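Local coordinates for protein Dph2 (Pyrococcus horikoshii, PDB 3LZD) that catalyses the first step of diphthamide biosynthesis, using a [4Fe-4S] cluster to transfer the 3-amino-3-carboxypropyl group of S-adenosyl-L-methionine to a histidine of elongation factor 2, at residues Arg252-Gln257 with Val326-Tyr331. Sequence-based numbering, arbitrary orientation.
Sequences RKRWAQ and VPLDDY
R254 lays one face of its guanidinium against the methyl CD2 of L328, which sits closest to the inner end of the group, 3.3 Å from R254 NE. The two side chains cross at about a right angle, and the same methyl also touches R254 CD. On the opposite face, the arginine's own helix supplies Q257 CB, 4.0 Å above the plane and displaced toward the rim, so the flat group lies between two aliphatic carbons. Bends at chi2 (-41°) and chi3 (-65°) fold the chain of R254 as it crosses to the short helix 325-328. There R254 NH1 comes within 3.3 Å of P327 O, but at an angle too poor for a hydrogen bond. A water makes the link instead: lying in the guanidinium plane at its edge, it accepts from R254 NH1 at 3.0 Å and donates to P327 O at 2.8 Å. The other nitrogens look outside the two segments, R254 NE forming a salt bridge with E343 OE2 and R254 NH2 a hydrogen bond with V338 O. With all three nitrogens held, rotation of the group is probably restricted. A leucine in place of R254 would probably leave the E343 carboxylate without this countercharge and V338 O and the bridging water without their donors. Y354 touches both R254 and L328, while F356 adds a further contact to L328. Helix 248-261 is thus joined, partly through water, to the short helix that closely follows C323, a cysteine of the [4Fe-4S] site; the side chain of P327 lies about 9 Å from the cluster. The contact borders this three-cysteine radical-enzyme site without reaching the cluster, and through V338 it reaches the edge strand of the four-stranded parallel sheet.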
ATOM      1  N   ARG A 252      22.342  -8.721 -21.324  1.00 52.83           N
ATOM      2  CA  ARG A 252      23.494  -7.851 -21.116  1.00 52.93           C
ATOM      3  C   ARG A 252      23.125  -6.798 -20.084  1.00 52.85           C
ATOM      4  O   ARG A 252      23.904  -6.509 -19.169  1.00 54.42           O
ATOM      5  CB  ARG A 252      23.908  -7.172 -22.429  1.00 56.30           C
ATOM      6  N   LYS A 253      21.926  -6.238 -20.226  1.00 49.60           N
ATOM      7  CA  LYS A 253      21.447  -5.214 -19.309  1.00 48.74           C
ATOM      8  C   LYS A 253      21.427  -5.729 -17.877  1.00 50.26           C
ATOM      9  O   LYS A 253      21.711  -4.981 -16.942  1.00 51.40           O
ATOM     10  CB  LYS A 253      20.050  -4.743 -19.713  1.00 48.22           C
ATOM     11  N   ARG A 254      21.087  -7.003 -17.696  1.00 49.56           N
ATOM     12  CA  ARG A 254      21.066  -7.570 -16.353  1.00 49.05           C
ATOM     13  C   ARG A 254      22.500  -7.721 -15.840  1.00 50.32           C
ATOM     14  O   ARG A 254      22.785  -7.409 -14.682  1.00 45.70           O
ATOM     15  CB  ARG A 254      20.343  -8.931 -16.325  1.00 46.37           C
ATOM     16  CG  ARG A 254      18.851  -8.876 -16.679  1.00 46.08           C
ATOM     17  CD  ARG A 254      18.149  -7.671 -16.044  1.00 42.37           C
ATOM     18  NE  ARG A 254      18.118  -7.716 -14.586  1.00 47.57           N
ATOM     19  CZ  ARG A 254      17.848  -6.668 -13.811  1.00 43.88           C
ATOM     20  NH1 ARG A 254      17.583  -5.483 -14.351  1.00 49.45           N
ATOM     21  NH2 ARG A 254      17.842  -6.800 -12.491  1.00 40.17           N
ATOM     22  N   TRP A 255      23.407  -8.199 -16.690  1.00 52.63           N
ATOM     23  CA  TRP A 255      24.800  -8.331 -16.264  1.00 59.01           C
ATOM     24  C   TRP A 255      25.272  -6.968 -15.772  1.00 57.74           C
ATOM     25  O   TRP A 255      25.878  -6.857 -14.705  1.00 57.43           O
ATOM     26  CB  TRP A 255      25.698  -8.809 -17.411  1.00 60.56           C
ATOM     27  CG  TRP A 255      25.544 -10.262 -17.698  1.00 67.53           C
ATOM     28  CD1 TRP A 255      24.897 -10.825 -18.759  1.00 70.06           C
ATOM     29  CD2 TRP A 255      25.981 -11.349 -16.871  1.00 71.47           C
ATOM     30  NE1 TRP A 255      24.898 -12.198 -18.643  1.00 72.86           N
ATOM     31  CE2 TRP A 255      25.556 -12.545 -17.492  1.00 73.03           C
ATOM     32  CE3 TRP A 255      26.688 -11.427 -15.663  1.00 72.27           C
ATOM     33  CZ2 TRP A 255      25.815 -13.809 -16.946  1.00 74.04           C
ATOM     34  CZ3 TRP A 255      26.946 -12.683 -15.120  1.00 74.77           C
ATOM     35  CH2 TRP A 255      26.509 -13.857 -15.762  1.00 75.66           C
ATOM     36  N   ALA A 256      24.970  -5.930 -16.548  1.00 58.14           N
ATOM     37  CA  ALA A 256      25.347  -4.571 -16.181  1.00 57.81           C
ATOM     38  C   ALA A 256      24.857  -4.307 -14.763  1.00 59.61           C
ATOM     39  O   ALA A 256      25.644  -3.998 -13.870  1.00 57.98           O
ATOM     40  CB  ALA A 256      24.719  -3.560 -17.156  1.00 52.52           C
ATOM     41  N   GLN A 257      23.550  -4.445 -14.563  1.00 59.55           N
ATOM     42  CA  GLN A 257      22.960  -4.221 -13.252  1.00 57.85           C
ATOM     43  C   GLN A 257      23.693  -5.014 -12.177  1.00 55.67           C
ATOM     44  O   GLN A 257      23.997  -4.484 -11.109  1.00 57.78           O
ATOM     45  CB  GLN A 257      21.479  -4.601 -13.272  1.00 61.87           C
ATOM     46  CG  GLN A 257      20.536  -3.413 -13.440  1.00 73.11           C
ATOM     47  CD  GLN A 257      20.215  -2.741 -12.112  1.00 77.32           C
ATOM     48  OE1 GLN A 257      19.753  -3.394 -11.167  1.00 86.67           O
ATOM     49  NE2 GLN A 257      20.415  -1.437 -12.045  1.00 79.43           N
ATOM     50  N   VAL A 326       9.111  -6.472 -11.139  1.00 38.27           N
ATOM     51  CA  VAL A 326       9.622  -5.296 -10.462  1.00 40.77           C
ATOM     52  C   VAL A 326      11.096  -5.043 -10.783  1.00 42.96           C
ATOM     53  O   VAL A 326      11.441  -3.980 -11.290  1.00 45.85           O
ATOM     54  CB  VAL A 326       9.385  -5.387  -8.938  1.00 47.39           C
ATOM     55  CG1 VAL A 326      10.100  -4.250  -8.214  1.00 44.25           C
ATOM     56  CG2 VAL A 326       7.877  -5.315  -8.663  1.00 45.43           C
ATOM     57  N   PRO A 327      11.987  -6.008 -10.512  1.00 42.59           N
ATOM     58  CA  PRO A 327      13.376  -5.688 -10.857  1.00 46.40           C
ATOM     59  C   PRO A 327      13.747  -5.878 -12.334  1.00 48.44           C
ATOM     60  O   PRO A 327      14.658  -5.214 -12.836  1.00 47.78           O
ATOM     61  CB  PRO A 327      14.181  -6.603  -9.935  1.00 48.87           C
ATOM     62  CG  PRO A 327      13.310  -7.795  -9.797  1.00 47.47           C
ATOM     63  CD  PRO A 327      11.927  -7.171  -9.613  1.00 47.01           C
ATOM     64  N   LEU A 328      13.039  -6.762 -13.034  1.00 46.07           N
ATOM     65  CA  LEU A 328      13.348  -7.045 -14.440  1.00 49.25           C
ATOM     66  C   LEU A 328      12.663  -6.165 -15.484  1.00 51.62           C
ATOM     67  O   LEU A 328      12.952  -6.274 -16.676  1.00 53.52           O
ATOM     68  CB  LEU A 328      13.034  -8.513 -14.765  1.00 47.26           C
ATOM     69  CG  LEU A 328      13.779  -9.578 -13.951  1.00 49.94           C
ATOM     70  CD1 LEU A 328      13.289 -10.977 -14.357  1.00 49.35           C
ATOM     71  CD2 LEU A 328      15.280  -9.435 -14.172  1.00 45.86           C
ATOM     72  N   ASP A 329      11.752  -5.300 -15.060  1.00 53.03           N
ATOM     73  CA  ASP A 329      11.071  -4.455 -16.027  1.00 54.80           C
ATOM     74  C   ASP A 329      10.874  -3.042 -15.490  1.00 56.67           C
ATOM     75  O   ASP A 329       9.842  -2.412 -15.719  1.00 56.53           O
ATOM     76  CB  ASP A 329       9.729  -5.094 -16.406  1.00 53.68           C
ATOM     77  CG  ASP A 329       9.113  -4.484 -17.661  1.00 58.65           C
ATOM     78  OD1 ASP A 329       9.872  -4.049 -18.561  1.00 55.79           O
ATOM     79  OD2 ASP A 329       7.865  -4.459 -17.752  1.00 58.11           O
ATOM     80  N   ASP A 330      11.879  -2.553 -14.772  1.00 59.00           N
ATOM     81  CA  ASP A 330      11.845  -1.211 -14.204  1.00 60.30           C
ATOM     82  C   ASP A 330      12.081  -0.151 -15.286  1.00 56.60           C
ATOM     83  O   ASP A 330      13.001  -0.260 -16.093  1.00 55.12           O
ATOM     84  CB  ASP A 330      12.910  -1.089 -13.105  1.00 63.39           C
ATOM     85  CG  ASP A 330      13.075   0.341 -12.600  1.00 68.20           C
ATOM     86  OD1 ASP A 330      12.045   1.024 -12.396  1.00 67.24           O
ATOM     87  OD2 ASP A 330      14.235   0.772 -12.398  1.00 67.79           O
ATOM     88  N   TYR A 331      11.247   0.877 -15.303  1.00 51.86           N
ATOM     89  CA  TYR A 331      11.396   1.927 -16.296  1.00 54.42           C
ATOM     90  C   TYR A 331      12.415   2.976 -15.885  1.00 53.11           C
ATOM     91  O   TYR A 331      12.755   3.852 -16.671  1.00 55.63           O
ATOM     92  CB  TYR A 331      10.043   2.578 -16.572  1.00 54.60           C
ATOM     93  CG  TYR A 331       9.161   1.729 -17.450  1.00 62.98           C
ATOM     94  CD1 TYR A 331       8.778   2.171 -18.716  1.00 66.02           C
ATOM     95  CD2 TYR A 331       8.750   0.460 -17.040  1.00 68.42           C
ATOM     96  CE1 TYR A 331       8.009   1.368 -19.556  1.00 71.08           C
ATOM     97  CE2 TYR A 331       7.981  -0.354 -17.873  1.00 71.58           C
ATOM     98  CZ  TYR A 331       7.615   0.108 -19.132  1.00 71.49           C
ATOM     99  OH  TYR A 331       6.863  -0.689 -19.969  1.00 72.63           O
TER
HETATM  100  O   HOH W   1      16.554  -3.142 -12.696  1.00 48.52           O